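PDB 7NWN: beta-xylanase from Caldicellulosiruptor kristjanssonii, which belongs to a multimodular xylanase-glucuronoyl esterase and, as a family 9 carbohydrate-binding module with bound calcium, probably binds plant cell-wall polysaccharide. Local coordinates for residues Asp38-Val43 and Tyr71-Val76; Phe61-Asp66 and Met162-Gln167. All coordinates share one frame; numbering follows the deposited sequence.

Contact 1 of 2, residues Asp38-Val43 and Tyr71-Val76; sequences DIWNNV and YVLAEV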
ATOM      1  N   ASP A  38     -16.049  -6.024   6.775  1.00 28.89           N
ATOM      2  CA  ASP A  38     -16.020  -6.757   8.034  1.00 30.80           C
ATOM      3  C   ASP A  38     -14.683  -7.517   8.180  1.00 28.63           C
ATOM      4  O   ASP A  38     -14.013  -7.444   9.217  1.00 30.12           O
ATOM      5  CB  ASP A  38     -17.224  -7.734   8.056  1.00 31.48           C
ATOM      6  CG  ASP A  38     -17.098  -8.844   9.105  1.00 36.12           C
ATOM      7  OD1 ASP A  38     -16.787  -8.518  10.240  1.00 37.97           O
ATOM      8  OD2 ASP A  38     -17.289 -10.067   8.755  1.00 35.33           O
ATOM      9  N   ILE A  39     -14.222  -8.177   7.118  1.00 26.52           N
ATOM     10  CA  ILE A  39     -13.014  -8.996   7.241  1.00 31.11           C
ATOM     11  C   ILE A  39     -11.743  -8.179   7.525  1.00 34.76           C
ATOM     12  O   ILE A  39     -10.784  -8.753   8.065  1.00 32.72           O
ATOM     13  CB  ILE A  39     -12.786  -9.909   6.037  1.00 28.60           C
ATOM     14  CG1 ILE A  39     -12.550  -9.145   4.720  1.00 27.90           C
ATOM     15  CG2 ILE A  39     -13.897 -10.983   5.940  1.00 32.60           C
ATOM     16  CD1 ILE A  39     -12.145 -10.098   3.566  1.00 28.91           C
ATOM     17  N   TRP A  40     -11.718  -6.880   7.163  1.00 30.61           N
ATOM     18  CA  TRP A  40     -10.544  -6.081   7.473  1.00 32.22           C
ATOM     19  C   TRP A  40     -10.407  -5.919   8.986  1.00 34.11           C
ATOM     20  O   TRP A  40      -9.289  -5.742   9.471  1.00 38.02           O
ATOM     21  CB  TRP A  40     -10.588  -4.660   6.861  1.00 32.75           C
ATOM     22  CG  TRP A  40     -10.213  -4.553   5.413  1.00 32.29           C
ATOM     23  CD1 TRP A  40     -11.053  -4.138   4.425  1.00 27.62           C
ATOM     24  CD2 TRP A  40      -8.930  -4.797   4.799  1.00 30.86           C
ATOM     25  NE1 TRP A  40     -10.397  -4.086   3.227  1.00 31.82           N
ATOM     26  CE2 TRP A  40      -9.086  -4.476   3.427  1.00 32.44           C
ATOM     27  CE3 TRP A  40      -7.662  -5.179   5.281  1.00 32.27           C
ATOM     28  CZ2 TRP A  40      -8.022  -4.536   2.527  1.00 28.97           C
ATOM     29  CZ3 TRP A  40      -6.614  -5.283   4.384  1.00 29.99           C
ATOM     30  CH2 TRP A  40      -6.806  -4.982   3.034  1.00 31.41           C
ATOM     31  N   ASN A  41     -11.528  -5.934   9.717  1.00 32.89           N
ATOM     32  CA  ASN A  41     -11.488  -5.802  11.182  1.00 35.90           C
ATOM     33  C   ASN A  41     -10.785  -6.979  11.871  1.00 37.63           C
ATOM     34  O   ASN A  41     -10.393  -6.845  13.022  1.00 42.91           O
ATOM     35  CB  ASN A  41     -12.867  -5.489  11.803  1.00 34.66           C
ATOM     36  CG  ASN A  41     -13.479  -4.254  11.173  1.00 37.10           C
ATOM     37  OD1 ASN A  41     -12.794  -3.267  10.947  1.00 46.17           O
ATOM     38  ND2 ASN A  41     -14.761  -4.272  10.871  1.00 38.93           N
ATOM     39  N   ASN A  42     -10.546  -8.087  11.169  1.00 38.79           N
ATOM     40  CA  ASN A  42      -9.867  -9.253  11.726  1.00 45.90           C
ATOM     41  C   ASN A  42      -8.341  -9.198  11.568  1.00 51.05           C
ATOM     42  O   ASN A  42      -7.677 -10.158  11.945  1.00 53.05           O
ATOM     43  CB  ASN A  42     -10.372 -10.582  11.135  1.00 44.89           C
ATOM     44  CG  ASN A  42     -10.725 -11.537  12.264  1.00 60.96           C
ATOM     45  OD1 ASN A  42     -11.475 -11.143  13.147  1.00 56.29           O
ATOM     46  ND2 ASN A  42     -10.127 -12.729  12.339  1.00 63.24           N
ATOM     47  N   VAL A  43      -7.784  -8.140  10.943  1.00 43.70           N
ATOM     48  CA  VAL A  43      -6.335  -8.017  10.806  1.00 42.81           C
ATOM     49  C   VAL A  43      -5.918  -6.693  11.452  1.00 45.65           C
ATOM     50  O   VAL A  43      -6.746  -5.809  11.700  1.00 39.25           O
ATOM     51  CB  VAL A  43      -5.852  -8.139   9.355  1.00 49.06           C
ATOM     52  CG1 VAL A  43      -6.473  -9.324   8.625  1.00 49.65           C
ATOM     53  CG2 VAL A  43      -6.114  -6.878   8.582  1.00 40.21           C
ATOM     54  N   TYR A  71      -3.720  -6.781  -1.254  1.00 32.77           N
ATOM     55  CA  TYR A  71      -4.728  -5.779  -0.907  1.00 31.06           C
ATOM     56  C   TYR A  71      -4.148  -4.840   0.138  1.00 30.59           C
ATOM     57  O   TYR A  71      -3.504  -5.299   1.095  1.00 31.01           O
ATOM     58  CB  TYR A  71      -6.000  -6.432  -0.335  1.00 30.69           C
ATOM     59  CG  TYR A  71      -6.700  -7.277  -1.381  1.00 33.13           C
ATOM     60  CD1 TYR A  71      -7.577  -6.707  -2.295  1.00 32.04           C
ATOM     61  CD2 TYR A  71      -6.433  -8.638  -1.482  1.00 31.62           C
ATOM     62  CE1 TYR A  71      -8.188  -7.466  -3.282  1.00 31.27           C
ATOM     63  CE2 TYR A  71      -7.020  -9.417  -2.472  1.00 31.31           C
ATOM     64  CZ  TYR A  71      -7.943  -8.838  -3.330  1.00 32.22           C
ATOM     65  OH  TYR A  71      -8.499  -9.601  -4.305  1.00 34.83           O
ATOM     66  N   VAL A  72      -4.406  -3.535  -0.050  1.00 27.36           N
ATOM     67  CA  VAL A  72      -3.977  -2.535   0.922  1.00 30.33           C
ATOM     68  C   VAL A  72      -5.196  -1.705   1.323  1.00 31.56           C
ATOM     69  O   VAL A  72      -5.887  -1.224   0.442  1.00 30.94           O
ATOM     70  CB  VAL A  72      -2.873  -1.611   0.356  1.00 34.16           C
ATOM     71  CG1 VAL A  72      -2.331  -0.666   1.442  1.00 33.47           C
ATOM     72  CG2 VAL A  72      -1.721  -2.420  -0.284  1.00 32.71           C
ATOM     73  N   LEU A  73      -5.381  -1.499   2.632  1.00 30.14           N
ATOM     74  CA  LEU A  73      -6.359  -0.527   3.110  1.00 32.81           C
ATOM     75  C   LEU A  73      -5.563   0.510   3.901  1.00 33.30           C
ATOM     76  O   LEU A  73      -4.950   0.131   4.895  1.00 34.29           O
ATOM     77  CB  LEU A  73      -7.355  -1.233   4.044  1.00 31.68           C
ATOM     78  CG  LEU A  73      -8.348  -0.294   4.743  1.00 37.25           C
ATOM     79  CD1 LEU A  73      -9.396   0.074   3.739  1.00 36.84           C
ATOM     80  CD2 LEU A  73      -9.017  -1.038   5.899  1.00 40.47           C
ATOM     81  N   ALA A  74      -5.523   1.759   3.422  1.00 31.49           N
ATOM     82  CA  ALA A  74      -4.806   2.789   4.143  1.00 30.10           C
ATOM     83  C   ALA A  74      -5.801   3.855   4.589  1.00 32.70           C
ATOM     84  O   ALA A  74      -6.697   4.247   3.828  1.00 31.33           O
ATOM     85  CB  ALA A  74      -3.705   3.367   3.266  1.00 29.29           C
ATOM     86  N   GLU A  75      -5.620   4.334   5.831  1.00 32.44           N
ATOM     87  CA  GLU A  75      -6.306   5.559   6.242  1.00 34.70           C
ATOM     88  C   GLU A  75      -5.287   6.616   6.666  1.00 33.48           C
ATOM     89  O   GLU A  75      -4.329   6.320   7.418  1.00 32.33           O
ATOM     90  CB  GLU A  75      -7.233   5.267   7.427  1.00 38.78           C
ATOM     91  CG  GLU A  75      -8.432   4.493   6.976  1.00 43.82           C
ATOM     92  CD  GLU A  75      -9.495   4.205   8.024  1.00 48.51           C
ATOM     93  OE1 GLU A  75      -9.454   4.804   9.101  1.00 46.08           O
ATOM     94  OE2 GLU A  75     -10.373   3.394   7.726  1.00 43.20           O
ATOM     95  N   VAL A  76      -5.536   7.841   6.184  1.00 32.47           N
ATOM     96  CA  VAL A  76      -4.646   8.944   6.465  1.00 34.76           C
ATOM     97  C   VAL A  76      -5.449  10.011   7.226  1.00 33.97           C
ATOM     98  O   VAL A  76      -6.456  10.485   6.704  1.00 34.20           O
ATOM     99  CB  VAL A  76      -4.074   9.520   5.145  1.00 37.24           C
ATOM    100  CG1 VAL A  76      -3.142  10.715   5.416  1.00 33.68           C
ATOM    101  CG2 VAL A  76      -3.346   8.449   4.309  1.00 30.93           C
TER
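Trp40 reaches from the turn at Asp38-Val43 to strand Tyr71-Val76 and lays the face of its indole over Leu73. Its first torsion (chi1 -80°) sets CG anti to the carbonyl carbon, which sends the ring out of the turn toward the strand. Starting at the root, Trp40 CB lies 4.1 Å from Leu73 CD2. The same methyl then sits nearest to CG, with Trp40 CG to Leu73 CD2 at 3.7 Å, and it also touches CD1 and CD2 of the five-membered ring. From CE2 outward the partner changes to Leu73 CB, which stands 3.7 Å from the centroid of the Trp40 six-membered ring and only 11° off its normal, a CH-pi contact. At the far corner Trp40 CH2 meets Tyr71 CB at 3.8 Å, approached obliquely, while the phenol of Tyr71 leads away to Asp66 and Arg149. No hydrogen bond links the two segments. The indole N-H is nevertheless satisfied in this buried setting, since NE1 bonds to OE2 of Glu147, a ligand of the calcium that also takes Val31, Asp33, Glu35 and Asp37. Met64 of the neighbouring strand packs on the tryptophan as well. The arrangement is that of a loop tryptophan packed on one sheet of the beta-sandwich expected for a CBM9 module, next to a calcium site.

Contact 2 of 2, residues Phe61-Asp66 and Met162-Gln167; sequences FKLMWD and MGFEFQ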
ATOM      1  N   PHE A  61      -2.202   1.336   7.888  1.00 32.58           N
ATOM      2  CA  PHE A  61      -2.638   0.524   6.762  1.00 33.85           C
ATOM      3  C   PHE A  61      -2.704  -0.926   7.213  1.00 36.43           C
ATOM      4  O   PHE A  61      -2.012  -1.304   8.167  1.00 34.60           O
ATOM      5  CB  PHE A  61      -1.728   0.735   5.546  1.00 32.62           C
ATOM      6  CG  PHE A  61      -0.352   0.147   5.722  1.00 34.89           C
ATOM      7  CD1 PHE A  61       0.669   0.885   6.317  1.00 35.05           C
ATOM      8  CD2 PHE A  61      -0.081  -1.155   5.300  1.00 34.01           C
ATOM      9  CE1 PHE A  61       1.932   0.326   6.502  1.00 35.79           C
ATOM     10  CE2 PHE A  61       1.183  -1.720   5.474  1.00 36.89           C
ATOM     11  CZ  PHE A  61       2.192  -0.984   6.085  1.00 36.32           C
ATOM     12  N   LYS A  62      -3.536  -1.695   6.487  1.00 32.50           N
ATOM     13  CA  LYS A  62      -3.692  -3.128   6.679  1.00 34.00           C
ATOM     14  C   LYS A  62      -3.401  -3.796   5.346  1.00 32.41           C
ATOM     15  O   LYS A  62      -3.591  -3.165   4.303  1.00 29.79           O
ATOM     16  CB  LYS A  62      -5.120  -3.428   7.113  1.00 32.43           C
ATOM     17  CG  LYS A  62      -5.424  -2.945   8.531  1.00 33.37           C
ATOM     18  CD  LYS A  62      -6.845  -3.246   9.000  1.00 36.76           C
ATOM     19  CE  LYS A  62      -7.022  -2.921  10.479  1.00 33.96           C
ATOM     20  NZ  LYS A  62      -8.333  -3.355  10.952  1.00 37.91           N
ATOM     21  N   LEU A  63      -3.008  -5.067   5.413  1.00 28.08           N
ATOM     22  CA  LEU A  63      -2.643  -5.828   4.239  1.00 32.17           C
ATOM     23  C   LEU A  63      -3.437  -7.112   4.290  1.00 33.99           C
ATOM     24  O   LEU A  63      -3.728  -7.596   5.390  1.00 31.62           O
ATOM     25  CB  LEU A  63      -1.133  -6.159   4.279  1.00 34.81           C
ATOM     26  CG  LEU A  63      -0.171  -4.989   4.059  1.00 37.31           C
ATOM     27  CD1 LEU A  63       1.300  -5.472   3.995  1.00 35.10           C
ATOM     28  CD2 LEU A  63      -0.528  -4.221   2.793  1.00 31.93           C
ATOM     29  N   MET A  64      -3.702  -7.675   3.105  1.00 34.07           N
ATOM     30  CA  MET A  64      -4.386  -8.960   3.008  1.00 36.59           C
ATOM     31  C   MET A  64      -3.968  -9.540   1.662  1.00 36.30           C
ATOM     32  O   MET A  64      -3.603  -8.777   0.768  1.00 32.83           O
ATOM     33  CB  MET A  64      -5.904  -8.741   3.084  1.00 37.69           C
ATOM     34  CG  MET A  64      -6.727  -9.991   3.411  1.00 44.21           C
ATOM     35  SD  MET A  64      -8.454  -9.605   3.852  1.00 42.94           S
ATOM     36  CE  MET A  64      -8.235  -8.674   5.343  1.00 39.83           C
ATOM     37  N   TRP A  65      -3.964 -10.873   1.517  1.00 33.86           N
ATOM     38  CA  TRP A  65      -3.665 -11.460   0.218  1.00 32.02           C
ATOM     39  C   TRP A  65      -4.668 -12.549  -0.135  1.00 30.86           C
ATOM     40  O   TRP A  65      -5.218 -13.197   0.746  1.00 34.03           O
ATOM     41  CB  TRP A  65      -2.253 -12.066   0.205  1.00 36.12           C
ATOM     42  CG  TRP A  65      -2.100 -13.312   1.036  1.00 33.00           C
ATOM     43  CD1 TRP A  65      -1.986 -13.394   2.396  1.00 33.59           C
ATOM     44  CD2 TRP A  65      -2.004 -14.659   0.540  1.00 33.71           C
ATOM     45  NE1 TRP A  65      -1.816 -14.700   2.793  1.00 35.03           N
ATOM     46  CE2 TRP A  65      -1.799 -15.498   1.668  1.00 37.77           C
ATOM     47  CE3 TRP A  65      -2.060 -15.236  -0.739  1.00 39.08           C
ATOM     48  CZ2 TRP A  65      -1.682 -16.889   1.538  1.00 35.12           C
ATOM     49  CZ3 TRP A  65      -1.876 -16.607  -0.872  1.00 38.45           C
ATOM     50  CH2 TRP A  65      -1.745 -17.415   0.263  1.00 32.72           C
ATOM     51  N   ASP A  66      -4.850 -12.745  -1.435  1.00 31.59           N
ATOM     52  CA  ASP A  66      -5.568 -13.909  -1.909  1.00 36.77           C
ATOM     53  C   ASP A  66      -4.757 -14.547  -3.037  1.00 38.40           C
ATOM     54  O   ASP A  66      -3.703 -14.043  -3.403  1.00 37.32           O
ATOM     55  CB  ASP A  66      -7.036 -13.604  -2.246  1.00 33.00           C
ATOM     56  CG  ASP A  66      -7.291 -12.755  -3.481  1.00 34.23           C
ATOM     57  OD1 ASP A  66      -6.452 -12.741  -4.406  1.00 34.01           O
ATOM     58  OD2 ASP A  66      -8.396 -12.187  -3.559  1.00 35.21           O
ATOM     59  N   MET A 162       7.610 -11.351   0.035  1.00 41.56           N
ATOM     60  CA  MET A 162       7.846 -10.282  -0.930  1.00 40.84           C
ATOM     61  C   MET A 162       8.482  -9.078  -0.226  1.00 37.33           C
ATOM     62  O   MET A 162       8.367  -8.921   0.988  1.00 38.35           O
ATOM     63  CB  MET A 162       6.559  -9.877  -1.654  1.00 41.76           C
ATOM     64  CG  MET A 162       6.012 -11.008  -2.497  1.00 44.75           C
ATOM     65  SD  MET A 162       4.408 -10.683  -3.303  1.00 47.09           S
ATOM     66  CE  MET A 162       3.328 -10.672  -1.887  1.00 48.61           C
ATOM     67  N   GLY A 163       9.217  -8.268  -0.999  1.00 39.64           N
ATOM     68  CA  GLY A 163       9.590  -6.964  -0.482  1.00 37.24           C
ATOM     69  C   GLY A 163       8.398  -6.006  -0.639  1.00 36.77           C
ATOM     70  O   GLY A 163       7.670  -6.068  -1.635  1.00 35.79           O
ATOM     71  N   PHE A 164       8.236  -5.121   0.343  1.00 36.73           N
ATOM     72  CA  PHE A 164       7.116  -4.194   0.337  1.00 41.08           C
ATOM     73  C   PHE A 164       7.570  -2.895   0.994  1.00 36.29           C
ATOM     74  O   PHE A 164       8.244  -2.940   2.020  1.00 40.30           O
ATOM     75  CB  PHE A 164       5.967  -4.851   1.121  1.00 39.09           C
ATOM     76  CG  PHE A 164       4.762  -3.981   1.351  1.00 36.06           C
ATOM     77  CD1 PHE A 164       3.804  -3.847   0.353  1.00 34.76           C
ATOM     78  CD2 PHE A 164       4.616  -3.286   2.534  1.00 33.30           C
ATOM     79  CE1 PHE A 164       2.717  -3.013   0.557  1.00 34.52           C
ATOM     80  CE2 PHE A 164       3.537  -2.424   2.711  1.00 32.94           C
ATOM     81  CZ  PHE A 164       2.587  -2.323   1.737  1.00 30.70           C
ATOM     82  N   GLU A 165       7.058  -1.760   0.499  1.00 40.01           N
ATOM     83  CA  GLU A 165       7.130  -0.490   1.219  1.00 37.51           C
ATOM     84  C   GLU A 165       5.779   0.240   1.066  1.00 35.51           C
ATOM     85  O   GLU A 165       5.068   0.013   0.093  1.00 33.62           O
ATOM     86  CB  GLU A 165       8.340   0.339   0.717  1.00 38.73           C
ATOM     87  CG  GLU A 165       8.481   1.772   1.275  1.00 35.91           C
ATOM     88  CD  GLU A 165       8.640   1.946   2.780  1.00 39.37           C
ATOM     89  OE1 GLU A 165       7.991   1.205   3.585  1.00 41.28           O
ATOM     90  OE2 GLU A 165       9.419   2.843   3.190  1.00 42.56           O
ATOM     91  N   PHE A 166       5.475   1.098   2.050  1.00 33.03           N
ATOM     92  CA  PHE A 166       4.330   1.991   2.107  1.00 36.48           C
ATOM     93  C   PHE A 166       4.841   3.407   2.437  1.00 38.11           C
ATOM     94  O   PHE A 166       5.624   3.588   3.366  1.00 36.33           O
ATOM     95  CB  PHE A 166       3.340   1.491   3.168  1.00 33.21           C
ATOM     96  CG  PHE A 166       2.102   2.343   3.285  1.00 34.30           C
ATOM     97  CD1 PHE A 166       1.071   2.260   2.353  1.00 34.50           C
ATOM     98  CD2 PHE A 166       2.014   3.291   4.305  1.00 33.74           C
ATOM     99  CE1 PHE A 166      -0.033   3.096   2.460  1.00 36.20           C
ATOM    100  CE2 PHE A 166       0.911   4.126   4.399  1.00 35.81           C
ATOM    101  CZ  PHE A 166      -0.104   4.022   3.469  1.00 35.45           C
ATOM    102  N   GLN A 167       4.347   4.401   1.698  1.00 37.00           N
ATOM    103  CA  GLN A 167       4.670   5.806   1.922  1.00 35.24           C
ATOM    104  C   GLN A 167       3.410   6.688   1.793  1.00 33.87           C
ATOM    105  O   GLN A 167       2.569   6.477   0.925  1.00 31.94           O
ATOM    106  CB  GLN A 167       5.662   6.272   0.852  1.00 34.34           C
ATOM    107  CG  GLN A 167       6.252   7.652   1.160  1.00 35.86           C
ATOM    108  CD  GLN A 167       7.350   7.952   0.162  1.00 40.52           C
ATOM    109  OE1 GLN A 167       8.374   7.256   0.077  1.00 38.05           O
ATOM    110  NE2 GLN A 167       7.123   8.985  -0.623  1.00 35.61           N
TER
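Phe61 and Phe166 overlap as an offset stack, ring centroids 4.4 Å apart and planes tilted by 28°, and this pair is the centre of the contact. The closest atoms are Phe61 CD1 and Phe166 CD2, at 3.4 Å. Each ring also receives the other's methylene in a CH-pi contact: Phe61 CB stands over the Phe166 face, and Phe166 CB over the Phe61 face at 4.1 Å from its centroid. The two side chains lie alongside each other, pointing opposite ways; with CG anti to the backbone N, Phe166 extends toward the facing strand. A second aromatic pair is oblique: the Phe61 and Phe164 planes meet at 40°, with Phe61 CE2 3.7 Å from Phe164 CE2. The aliphatic share comes from Leu63, whose CD1 lies over the Phe164 face, 4.1 Å from the ring centroid, while CD2 reaches Phe164 CZ at 3.8 Å. Replacing Phe61 with an alanine would probably leave the Phe166 ring without its stacking partner and open a gap beside Phe164. Ala74 touches Phe61 and Phe166, and Ile96 and Ile200 touch Phe164. The two strands run at 151° with axes 10.3 Å apart and no hydrogen bond crosses between them, which leaves dispersion to join the sheets here: the contact between the two segments is apolar, made by ring stacking and CH-pi packing.

Contacts 1 and 2 lie on the two sides of one sheet, their centres 11 Å apart. Strands 58-66 and 69-77 are antiparallel neighbours in it: Leu73 O takes a probable hydrogen bond from Lys62 N at 2.8 Å, and Tyr71 OH and Asp66 OD2 make another at 2.7 Å. Contact 1 packs the 38-43 loop on the sheet's outer side, whereas contact 2 fills the interior against the opposing strand 161-171. Lys62 also ties the loop to strand 58-66, through a hydrogen bond from NZ to Trp40 O. The Trp40 side chain is about 5 Å from a calcium ion, whereas that of Phe164 is about 11 Å from one.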